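Local atomic coordinates of aeromonas extracellular serine protease (Aeromonas sobria, PDB entry 3WQB), a protein that cleaves peptide bonds after paired basic residues, one of them lysine, as a secreted, calcium-binding serine protease of the furin subfamily and a probable virulence factor. Residues N91-S96 and S168-V173; V258-L261 and R267-Y270; A497-I502 and Y539-Q544. The protein carries 1 engineered substitution. One frame throughout, in Å; residues are numbered along the deposited sequence.

Contact 1: residues N91-S96 and S168-V173; sequences NVRPGS and SRDNRV
Arg93 reaches across to Asp170 and Asn171 in the subtilisin domain, joining the loop after strand 73-77 to a type I beta turn, Ser168 to Asn171, that leads into strand 173-179. The contact illustrates how one arginine, extended from CG to NE, can bridge two loops through its polar tip. The guanidinium grips the Asp170 carboxylate end-on, with Arg93 NH2 2.9 Å from Asp170 OD1 and Arg93 NH1 3.0 Å from Asp170 OD2. The guanidinium and carboxylate planes stand 65° apart, however, and OD1 is met from above the carboxylate plane. The NH1 arm is the more bent one, at 136° on its hydrogen.

On the packed side, buried Asn171 accepts a second, straighter bond from Arg93 NH2 to its OD1 (3.1 Å), the donor standing above the amide carbonyl plane. A water lies 2.8 Å from Arg93 NE, which donates to it, and touches the same Asn171 oxygen. The looser side belongs to exposed Asp170, whose CG lies between its backbone N and carbonyl carbon (chi1 62°), directing the carboxylate at the arginine. The amide of Asn171 is itself held: its ND2 bonds Gln142 OE1 of strand 140-144 and, at 3.0 Å, Ser168 O, which also accepts from Asn171 N.

Contact 2: residues V258-L261 and R267-Y270; sequences VSAL and RSSY
The Tyr270 ring approaches Ala260 obliquely, its CE1 4.0 Å from Ala260 CB, while one face of the ring carries Ser268 CB, 3.5 Å above the plane and offset toward the rim. The other flat group, the Arg267 guanidinium, has Ser269 C in plane at its edge. A bend at chi3 (76°) folds this arginine back on its own chain, where NE donates to Ser268 O at 3.0 Å and NH1 to Ser269 O; Phe220 adds a cation-pi contact.

The backbones meet in a single beta bridge, Leu261 with Arg267, a small example of a chain turning back to bridge the last residue of its own strand. Ser268 N donates to Ala260 O at 2.9 Å with a nearly straight N-H, and Arg267 CA adds a CA-H...O contact to the same oxygen. Ser268 OG lies 3.6 Å from Ala260 CB, but its hydrogen bond goes to Gly284 O.

Strand 255-261 runs inside the parallel sheet of the subtilisin fold, between strands 211-215 and 277-282. Tyr270 OH bonds Gly334 N just before helix 335-352, which carries the engineered Ala336 at a predicted charge-relay position, and Ala260 touches Thr335 of that helix.

Contact 3: residues A497-I502 and Y539-Q544; sequences AGTRSI and YGESAQ
Thr499 and Glu541 meet from opposite directions in the P-domain, the beta-rich C-terminal module of furin-like proteases, where the turn between strands 489-494 and 500-502 comes against the loop preceding strand 545-553. The first shell is one hydrogen bond: Thr499 OG1 donates to Glu541 OE2 on the syn side, 16° out of the carboxylate plane. The modelled distance between these two oxygens, 2.5 Å, is unusually short and its exact length doubtful. A chi1 of -51° sets Thr499 OG1 anti to the carbonyl carbon and points it at the carboxylate; the methyl CG2 lies 3.5 Å from Glu541 OE2. Ala497 CB lies against the carboxylate, 3.8 Å from Glu541 OE1.

A bridging water forms the next layer, donating to Glu541 OE1 at 2.8 Å and to Ser542 O. Glu541 is buried and extended beyond CG, and each of its oxygens has a further partner: Ala403 N donates to OE2, and Ser495 OG bonds OE1. So much polar company on both oxygens would probably steady a carboxylate and keep it charged. This is a worked case of one buried acid joining two loops.

Farther out, Gly540 and Glu541 bond through their backbones to Val472 of strand 471-482, which would position the backbone from which the Glu541 side chain departs. Tyr539, two residues before Glu541, separately bonds Asp363 of helix 358-368 in the protease domain through its OH. On the other side of the contact, the backbone of 497-502 is tied in through the same bridging water, to which Ala497 N donates at 3.2 Å.

Followed from the N terminus, the three contacts come in series, and none nests within or crosses another. Contact 1 closes a long loop of 71 residues that includes helices 115-124 and 155-164 and strand 140-144, tying together surface loops beside the parallel sheet. Contact 2 then closes a five-residue loop at the end of strand 255-261, deeper in the same subtilisin domain. Contact 3 closes 36 residues of the P-domain, including helix 512-520 and strand 527-535, and joins the connection between strands 489-494 and 500-502 to the loop before strand 545-553. Centres of contacts 1 and 2 lie about 28 Å apart, those of 2 and 3 about 25 Å.

Contact 1: residues N91-S96 and S168-V173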
ATOM      1  N   ASN A  91      12.215 -21.485  -8.757  1.00 13.42           N
ATOM      2  CA  ASN A  91      10.870 -21.094  -8.345  1.00 13.46           C
ATOM      3  C   ASN A  91      10.140 -20.195  -9.332  1.00 13.55           C
ATOM      4  O   ASN A  91       9.025 -19.760  -9.066  1.00 14.68           O
ATOM      5  CB  ASN A  91      10.907 -20.458  -6.949  1.00 13.01           C
ATOM      6  CG  ASN A  91      11.091 -21.495  -5.849  1.00 12.67           C
ATOM      7  OD1 ASN A  91      10.886 -22.701  -6.074  1.00 13.77           O
ATOM      8  ND2 ASN A  91      11.483 -21.048  -4.666  1.00 12.78           N
ATOM      9  N   VAL A  92      10.747 -19.927 -10.479  1.00 13.56           N
ATOM     10  CA  VAL A  92      10.075 -19.105 -11.477  1.00 14.11           C
ATOM     11  C   VAL A  92       9.185 -19.994 -12.320  1.00 14.86           C
ATOM     12  O   VAL A  92       9.637 -21.011 -12.839  1.00 16.29           O
ATOM     13  CB  VAL A  92      11.097 -18.350 -12.359  1.00 14.01           C
ATOM     14  CG1 VAL A  92      10.414 -17.620 -13.509  1.00 14.94           C
ATOM     15  CG2 VAL A  92      11.904 -17.369 -11.514  1.00 14.59           C
ATOM     16  N   ARG A  93       7.920 -19.620 -12.450  1.00 14.74           N
ATOM     17  CA  ARG A  93       7.038 -20.363 -13.349  1.00 14.93           C
ATOM     18  C   ARG A  93       6.766 -19.535 -14.606  1.00 15.05           C
ATOM     19  O   ARG A  93       6.996 -18.326 -14.610  1.00 14.97           O
ATOM     20  CB  ARG A  93       5.752 -20.810 -12.655  1.00 15.84           C
ATOM     21  CG  ARG A  93       4.805 -19.693 -12.344  1.00 15.43           C
ATOM     22  CD  ARG A  93       3.426 -20.235 -11.974  1.00 15.67           C
ATOM     23  NE  ARG A  93       2.481 -19.149 -11.745  1.00 14.99           N
ATOM     24  CZ  ARG A  93       1.311 -18.994 -12.363  1.00 13.40           C
ATOM     25  NH1 ARG A  93       0.872 -19.879 -13.254  1.00 15.35           N
ATOM     26  NH2 ARG A  93       0.548 -17.956 -12.051  1.00 14.19           N
ATOM     27  N   PRO A  94       6.293 -20.183 -15.683  1.00 14.96           N
ATOM     28  CA  PRO A  94       6.050 -19.424 -16.910  1.00 14.67           C
ATOM     29  C   PRO A  94       5.010 -18.325 -16.744  1.00 13.77           C
ATOM     30  O   PRO A  94       4.101 -18.440 -15.911  1.00 13.91           O
ATOM     31  CB  PRO A  94       5.508 -20.488 -17.876  1.00 14.85           C
ATOM     32  CG  PRO A  94       6.075 -21.757 -17.373  1.00 16.18           C
ATOM     33  CD  PRO A  94       6.042 -21.622 -15.881  1.00 15.45           C
ATOM     34  N   GLY A  95       5.156 -17.269 -17.541  1.00 13.14           N
ATOM     35  CA  GLY A  95       4.142 -16.226 -17.612  1.00 12.62           C
ATOM     36  C   GLY A  95       4.587 -14.814 -17.291  1.00 12.71           C
ATOM     37  O   GLY A  95       3.832 -13.880 -17.506  1.00 12.16           O
ATOM     38  N   SER A  96       5.800 -14.643 -16.772  1.00 12.44           N
ATOM     39  CA  SER A  96       6.335 -13.293 -16.575  1.00 12.35           C
ATOM     40  C   SER A  96       6.295 -12.502 -17.874  1.00 12.53           C
ATOM     41  O   SER A  96       6.376 -13.082 -18.964  1.00 12.94           O
ATOM     42  CB  SER A  96       7.783 -13.338 -16.102  1.00 12.15           C
ATOM     43  OG  SER A  96       7.919 -13.944 -14.831  1.00 11.88           O
ATOM     44  N   SER A 168      -1.540 -14.155 -15.653  1.00 12.38           N
ATOM     45  CA  SER A 168      -1.540 -13.782 -14.229  1.00 12.18           C
ATOM     46  C   SER A 168      -2.791 -14.159 -13.443  1.00 12.09           C
ATOM     47  O   SER A 168      -2.788 -14.041 -12.210  1.00 12.36           O
ATOM     48  CB  SER A 168      -1.221 -12.294 -14.040  1.00 11.87           C
ATOM     49  OG  SER A 168      -2.321 -11.480 -14.421  1.00 12.50           O
ATOM     50  N   ARG A 169      -3.827 -14.658 -14.129  1.00 12.16           N
ATOM     51  CA  ARG A 169      -5.118 -14.905 -13.482  1.00 13.52           C
ATOM     52  C   ARG A 169      -5.037 -15.950 -12.373  1.00 13.60           C
ATOM     53  O   ARG A 169      -5.770 -15.866 -11.395  1.00 14.84           O
ATOM     54  CB  ARG A 169      -6.216 -15.260 -14.502  1.00 14.17           C
ATOM     55  CG  ARG A 169      -6.003 -16.549 -15.278  1.00 17.10           C
ATOM     56  CD  ARG A 169      -7.133 -16.812 -16.280  1.00 21.63           C
ATOM     57  NE  ARG A 169      -7.142 -15.831 -17.368  1.00 25.05           N
ATOM     58  CZ  ARG A 169      -8.003 -14.822 -17.482  1.00 24.84           C
ATOM     59  NH1 ARG A 169      -8.973 -14.652 -16.587  1.00 26.80           N
ATOM     60  NH2 ARG A 169      -7.903 -13.988 -18.504  1.00 23.55           N
ATOM     61  N   ASP A 170      -4.130 -16.916 -12.518  1.00 13.23           N
ATOM     62  CA  ASP A 170      -4.048 -18.038 -11.586  1.00 13.54           C
ATOM     63  C   ASP A 170      -3.015 -17.870 -10.485  1.00 13.22           C
ATOM     64  O   ASP A 170      -2.588 -18.840  -9.870  1.00 14.51           O
ATOM     65  CB  ASP A 170      -3.824 -19.354 -12.336  1.00 14.03           C
ATOM     66  CG  ASP A 170      -2.521 -19.374 -13.112  1.00 16.08           C
ATOM     67  OD1 ASP A 170      -1.949 -18.288 -13.393  1.00 17.56           O
ATOM     68  OD2 ASP A 170      -2.080 -20.497 -13.457  1.00 21.44           O
ATOM     69  N   ASN A 171      -2.615 -16.632 -10.229  1.00 12.49           N
ATOM     70  CA  ASN A 171      -1.890 -16.343  -8.998  1.00 11.59           C
ATOM     71  C   ASN A 171      -2.846 -16.264  -7.829  1.00 11.17           C
ATOM     72  O   ASN A 171      -3.972 -15.778  -7.974  1.00 12.38           O
ATOM     73  CB  ASN A 171      -1.107 -15.044  -9.113  1.00 11.36           C
ATOM     74  CG  ASN A 171       0.052 -15.175 -10.046  1.00 11.01           C
ATOM     75  OD1 ASN A 171       1.016 -15.884  -9.752  1.00 12.34           O
ATOM     76  ND2 ASN A 171      -0.038 -14.520 -11.199  1.00 12.11           N
ATOM     77  N   ARG A 172      -2.399 -16.755  -6.680  1.00 10.14           N
ATOM     78  CA  ARG A 172      -3.150 -16.598  -5.441  1.00 10.05           C
ATOM     79  C   ARG A 172      -2.636 -15.461  -4.551  1.00  9.77           C
ATOM     80  O   ARG A 172      -3.282 -15.135  -3.560  1.00 10.38           O
ATOM     81  CB  ARG A 172      -3.209 -17.894  -4.641  1.00 10.00           C
ATOM     82  CG  ARG A 172      -4.171 -18.924  -5.230  1.00 11.46           C
ATOM     83  CD  ARG A 172      -4.686 -19.892  -4.169  1.00 12.62           C
ATOM     84  NE  ARG A 172      -5.649 -19.226  -3.299  1.00 12.59           N
ATOM     85  CZ  ARG A 172      -6.007 -19.638  -2.085  1.00 12.06           C
ATOM     86  NH1 ARG A 172      -5.492 -20.746  -1.548  1.00 13.30           N
ATOM     87  NH2 ARG A 172      -6.887 -18.914  -1.390  1.00 13.85           N
ATOM     88  N   VAL A 173      -1.489 -14.860  -4.887  1.00  9.93           N
ATOM     89  CA  VAL A 173      -0.985 -13.696  -4.156  1.00  9.80           C
ATOM     90  C   VAL A 173      -0.475 -12.696  -5.184  1.00  9.29           C
ATOM     91  O   VAL A 173       0.270 -13.058  -6.095  1.00  9.82           O
ATOM     92  CB  VAL A 173       0.146 -14.069  -3.158  1.00  9.73           C
ATOM     93  CG1 VAL A 173       0.572 -12.850  -2.375  1.00 10.20           C
ATOM     94  CG2 VAL A 173      -0.310 -15.167  -2.197  1.00 10.99           C
TER
HETATM   95  O   HOH W   1       3.498 -17.224  -9.958  1.00 13.63           O

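Contact 2: residues V258-L261 and R267-Y270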
ATOM      1  N   VAL A 258       0.025  -3.029   4.462  1.00  8.74           N
ATOM      2  CA  VAL A 258       0.956  -3.372   5.542  1.00  9.34           C
ATOM      3  C   VAL A 258       1.946  -2.277   5.869  1.00  8.96           C
ATOM      4  O   VAL A 258       2.482  -1.617   4.975  1.00  9.22           O
ATOM      5  CB  VAL A 258       1.714  -4.699   5.275  1.00  9.92           C
ATOM      6  CG1 VAL A 258       0.742  -5.843   5.113  1.00 11.56           C
ATOM      7  CG2 VAL A 258       2.605  -4.595   4.060  1.00 10.93           C
ATOM      8  N   SER A 259       2.179  -2.105   7.163  1.00  8.92           N
ATOM      9  CA  SER A 259       3.247  -1.242   7.646  1.00  8.99           C
ATOM     10  C   SER A 259       4.509  -2.065   7.944  1.00  8.57           C
ATOM     11  O   SER A 259       4.464  -3.296   8.029  1.00  9.50           O
ATOM     12  CB  SER A 259       2.792  -0.507   8.895  1.00  9.46           C
ATOM     13  OG  SER A 259       2.519  -1.410   9.954  1.00 10.27           O
ATOM     14  N   ALA A 260       5.635  -1.370   8.105  1.00  8.73           N
ATOM     15  CA  ALA A 260       6.916  -2.025   8.300  1.00  9.46           C
ATOM     16  C   ALA A 260       7.376  -1.932   9.748  1.00  9.47           C
ATOM     17  O   ALA A 260       7.272  -0.872  10.396  1.00  9.67           O
ATOM     18  CB  ALA A 260       7.967  -1.401   7.402  1.00  9.93           C
ATOM     19  N   LEU A 261       7.925  -3.049  10.222  1.00  9.99           N
ATOM     20  CA  LEU A 261       8.500  -3.189  11.561  1.00 11.01           C
ATOM     21  C   LEU A 261      10.009  -3.396  11.453  1.00 10.68           C
ATOM     22  O   LEU A 261      10.485  -4.064  10.532  1.00 10.24           O
ATOM     23  CB  LEU A 261       7.882  -4.420  12.249  1.00 12.14           C
ATOM     24  CG  LEU A 261       8.272  -4.649  13.712  1.00 14.18           C
ATOM     25  CD1 LEU A 261       7.080  -4.359  14.613  1.00 17.74           C
ATOM     26  CD2 LEU A 261       8.797  -6.066  13.925  1.00 17.96           C
ATOM     27  N   ARG A 267       7.789   0.192  14.934  1.00 10.59           N
ATOM     28  CA  ARG A 267       7.584   0.711  13.587  1.00 10.08           C
ATOM     29  C   ARG A 267       8.907   1.169  12.982  1.00  9.68           C
ATOM     30  O   ARG A 267       9.651   1.931  13.609  1.00 10.33           O
ATOM     31  CB  ARG A 267       6.636   1.899  13.636  1.00 10.21           C
ATOM     32  CG  ARG A 267       6.165   2.350  12.271  1.00 10.68           C
ATOM     33  CD  ARG A 267       5.795   3.832  12.272  1.00 11.39           C
ATOM     34  NE  ARG A 267       6.971   4.712  12.275  1.00 12.23           N
ATOM     35  CZ  ARG A 267       7.182   5.715  13.123  1.00 11.37           C
ATOM     36  NH1 ARG A 267       8.283   6.456  13.000  1.00 11.93           N
ATOM     37  NH2 ARG A 267       6.319   5.980  14.097  1.00 12.96           N
ATOM     38  N   SER A 268       9.197   0.725  11.764  1.00 10.05           N
ATOM     39  CA  SER A 268      10.361   1.236  11.059  1.00 10.40           C
ATOM     40  C   SER A 268      10.208   2.744  10.961  1.00 10.11           C
ATOM     41  O   SER A 268       9.100   3.247  10.755  1.00 10.13           O
ATOM     42  CB  SER A 268      10.452   0.621   9.670  1.00 10.57           C
ATOM     43  OG  SER A 268      10.604  -0.777   9.757  1.00 11.37           O
ATOM     44  N   SER A 269      11.317   3.458  11.138  1.00 10.21           N
ATOM     45  CA  SER A 269      11.328   4.913  11.188  1.00 10.70           C
ATOM     46  C   SER A 269      10.444   5.562  10.119  1.00 10.50           C
ATOM     47  O   SER A 269       9.668   6.464  10.420  1.00 11.12           O
ATOM     48  CB  SER A 269      12.776   5.410  11.059  1.00 11.39           C
ATOM     49  OG  SER A 269      13.377   4.943   9.860  1.00 12.67           O
ATOM     50  N   TYR A 270      10.562   5.064   8.888  1.00 10.48           N
ATOM     51  CA  TYR A 270       9.945   5.662   7.708  1.00 10.12           C
ATOM     52  C   TYR A 270       8.491   5.228   7.451  1.00  9.93           C
ATOM     53  O   TYR A 270       7.826   5.814   6.599  1.00  9.60           O
ATOM     54  CB  TYR A 270      10.784   5.303   6.467  1.00 10.24           C
ATOM     55  CG  TYR A 270      11.057   3.820   6.408  1.00 10.50           C
ATOM     56  CD1 TYR A 270      10.051   2.930   6.042  1.00 11.19           C
ATOM     57  CD2 TYR A 270      12.293   3.296   6.798  1.00 11.25           C
ATOM     58  CE1 TYR A 270      10.271   1.559   6.031  1.00 11.28           C
ATOM     59  CE2 TYR A 270      12.533   1.927   6.780  1.00 11.25           C
ATOM     60  CZ  TYR A 270      11.512   1.063   6.403  1.00 11.48           C
ATOM     61  OH  TYR A 270      11.707  -0.300   6.379  1.00 11.67           O
TER

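Contact 3: residues A497-I502 and Y539-Q544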
ATOM      1  N   ALA A 497     -21.113   1.245  18.653  1.00 12.81           N
ATOM      2  CA  ALA A 497     -20.575   0.858  19.963  1.00 13.26           C
ATOM      3  C   ALA A 497     -19.816   1.986  20.672  1.00 13.77           C
ATOM      4  O   ALA A 497     -19.457   1.853  21.842  1.00 15.18           O
ATOM      5  CB  ALA A 497     -19.671  -0.346  19.804  1.00 13.67           C
ATOM      6  N   GLY A 498     -19.557   3.074  19.952  1.00 13.33           N
ATOM      7  CA  GLY A 498     -18.822   4.204  20.489  1.00 12.49           C
ATOM      8  C   GLY A 498     -17.336   4.106  20.186  1.00 12.41           C
ATOM      9  O   GLY A 498     -16.560   4.965  20.594  1.00 12.97           O
ATOM     10  N   THR A 499     -16.932   3.049  19.492  1.00 11.86           N
ATOM     11  CA  THR A 499     -15.529   2.888  19.077  1.00 12.01           C
ATOM     12  C   THR A 499     -15.120   3.987  18.096  1.00 11.78           C
ATOM     13  O   THR A 499     -15.891   4.357  17.213  1.00 11.98           O
ATOM     14  CB  THR A 499     -15.341   1.520  18.412  1.00 12.06           C
ATOM     15  OG1 THR A 499     -15.890   0.514  19.266  1.00 13.11           O
ATOM     16  CG2 THR A 499     -13.866   1.211  18.140  1.00 11.85           C
ATOM     17  N   ARG A 500     -13.911   4.510  18.250  1.00 11.86           N
ATOM     18  CA  ARG A 500     -13.457   5.603  17.395  1.00 11.74           C
ATOM     19  C   ARG A 500     -12.277   5.184  16.534  1.00 11.03           C
ATOM     20  O   ARG A 500     -11.452   4.352  16.958  1.00 12.52           O
ATOM     21  CB  ARG A 500     -13.038   6.796  18.255  1.00 11.72           C
ATOM     22  CG  ARG A 500     -14.158   7.342  19.128  1.00 14.32           C
ATOM     23  CD  ARG A 500     -13.615   8.392  20.082  1.00 16.34           C
ATOM     24  NE  ARG A 500     -13.248   9.623  19.388  1.00 20.44           N
ATOM     25  CZ  ARG A 500     -14.098  10.604  19.097  1.00 21.94           C
ATOM     26  NH1 ARG A 500     -15.373  10.532  19.460  1.00 23.94           N
ATOM     27  NH2 ARG A 500     -13.661  11.678  18.465  1.00 23.79           N
ATOM     28  N   SER A 501     -12.179   5.772  15.339  1.00 10.64           N
ATOM     29  CA  SER A 501     -11.056   5.503  14.442  1.00 11.13           C
ATOM     30  C   SER A 501     -10.695   6.774  13.698  1.00 10.52           C
ATOM     31  O   SER A 501     -11.549   7.359  13.012  1.00 10.90           O
ATOM     32  CB  SER A 501     -11.449   4.429  13.434  1.00 10.40           C
ATOM     33  OG  SER A 501     -10.387   4.140  12.537  1.00 11.02           O
ATOM     34  N   ILE A 502      -9.443   7.214  13.832  1.00 10.36           N
ATOM     35  CA  ILE A 502      -8.973   8.374  13.091  1.00 10.31           C
ATOM     36  C   ILE A 502      -8.669   7.949  11.652  1.00 10.13           C
ATOM     37  O   ILE A 502      -7.745   7.176  11.397  1.00 10.13           O
ATOM     38  CB  ILE A 502      -7.762   9.032  13.783  1.00 10.83           C
ATOM     39  CG1 ILE A 502      -8.209   9.622  15.128  1.00 11.69           C
ATOM     40  CG2 ILE A 502      -7.119  10.081  12.877  1.00 11.39           C
ATOM     41  CD1 ILE A 502      -7.077  10.002  16.070  1.00 13.31           C
ATOM     42  N   TYR A 539     -13.378  -4.182  13.153  1.00  9.66           N
ATOM     43  CA  TYR A 539     -13.464  -5.594  12.815  1.00 10.39           C
ATOM     44  C   TYR A 539     -14.150  -6.398  13.910  1.00 10.79           C
ATOM     45  O   TYR A 539     -13.692  -6.434  15.057  1.00 11.47           O
ATOM     46  CB  TYR A 539     -12.053  -6.133  12.572  1.00 10.59           C
ATOM     47  CG  TYR A 539     -12.006  -7.490  11.917  1.00 10.48           C
ATOM     48  CD1 TYR A 539     -11.878  -7.605  10.536  1.00 11.74           C
ATOM     49  CD2 TYR A 539     -12.099  -8.665  12.676  1.00 12.36           C
ATOM     50  CE1 TYR A 539     -11.835  -8.852   9.925  1.00 12.10           C
ATOM     51  CE2 TYR A 539     -12.055  -9.924  12.067  1.00 12.24           C
ATOM     52  CZ  TYR A 539     -11.915 -10.005  10.694  1.00 11.51           C
ATOM     53  OH  TYR A 539     -11.871 -11.233  10.078  1.00 13.86           O
ATOM     54  N   GLY A 540     -15.240  -7.067  13.534  1.00 11.17           N
ATOM     55  CA  GLY A 540     -15.961  -7.933  14.453  1.00 11.46           C
ATOM     56  C   GLY A 540     -17.162  -7.296  15.131  1.00 11.96           C
ATOM     57  O   GLY A 540     -17.987  -7.998  15.704  1.00 12.88           O
ATOM     58  N   GLU A 541     -17.245  -5.968  15.106  1.00 11.48           N
ATOM     59  CA  GLU A 541     -18.365  -5.249  15.730  1.00 11.80           C
ATOM     60  C   GLU A 541     -19.662  -5.405  14.934  1.00 12.08           C
ATOM     61  O   GLU A 541     -19.637  -5.718  13.745  1.00 12.01           O
ATOM     62  CB  GLU A 541     -18.038  -3.753  15.854  1.00 11.63           C
ATOM     63  CG  GLU A 541     -16.947  -3.443  16.865  1.00 12.66           C
ATOM     64  CD  GLU A 541     -16.824  -1.974  17.212  1.00 12.41           C
ATOM     65  OE1 GLU A 541     -17.610  -1.137  16.709  1.00 12.46           O
ATOM     66  OE2 GLU A 541     -15.912  -1.652  17.999  1.00 13.07           O
ATOM     67  N   SER A 542     -20.794  -5.162  15.594  1.00 13.10           N
ATOM     68  CA  SER A 542     -22.077  -5.081  14.916  1.00 13.95           C
ATOM     69  C   SER A 542     -22.194  -3.735  14.203  1.00 13.29           C
ATOM     70  O   SER A 542     -21.864  -2.688  14.773  1.00 13.92           O
ATOM     71  CB  SER A 542     -23.223  -5.250  15.907  1.00 14.67           C
ATOM     72  OG  SER A 542     -24.468  -4.979  15.276  1.00 17.65           O
ATOM     73  N   ALA A 543     -22.663  -3.764  12.963  1.00 13.31           N
ATOM     74  CA  ALA A 543     -22.826  -2.556  12.157  1.00 13.44           C
ATOM     75  C   ALA A 543     -24.081  -1.754  12.491  1.00 13.55           C
ATOM     76  O   ALA A 543     -24.176  -0.583  12.142  1.00 13.54           O
ATOM     77  CB  ALA A 543     -22.831  -2.911  10.674  1.00 13.21           C
ATOM     78  N   GLN A 544     -25.043  -2.384  13.163  1.00 13.99           N
ATOM     79  CA  GLN A 544     -26.372  -1.796  13.323  1.00 14.52           C
ATOM     80  C   GLN A 544     -26.370  -0.628  14.290  1.00 14.21           C
ATOM     81  O   GLN A 544     -25.914  -0.748  15.424  1.00 14.83           O
ATOM     82  CB  GLN A 544     -27.357  -2.865  13.774  1.00 15.20           C
ATOM     83  CG  GLN A 544     -28.809  -2.437  13.760  1.00 17.76           C
ATOM     84  CD  GLN A 544     -29.717  -3.581  14.149  1.00 20.84           C
ATOM     85  OE1 GLN A 544     -29.718  -4.017  15.297  1.00 23.80           O
ATOM     86  NE2 GLN A 544     -30.471  -4.091  13.185  1.00 22.91           N
TER
HETATM   87  O   HOH W   2     -20.419  -1.004  16.515  1.00 14.72           O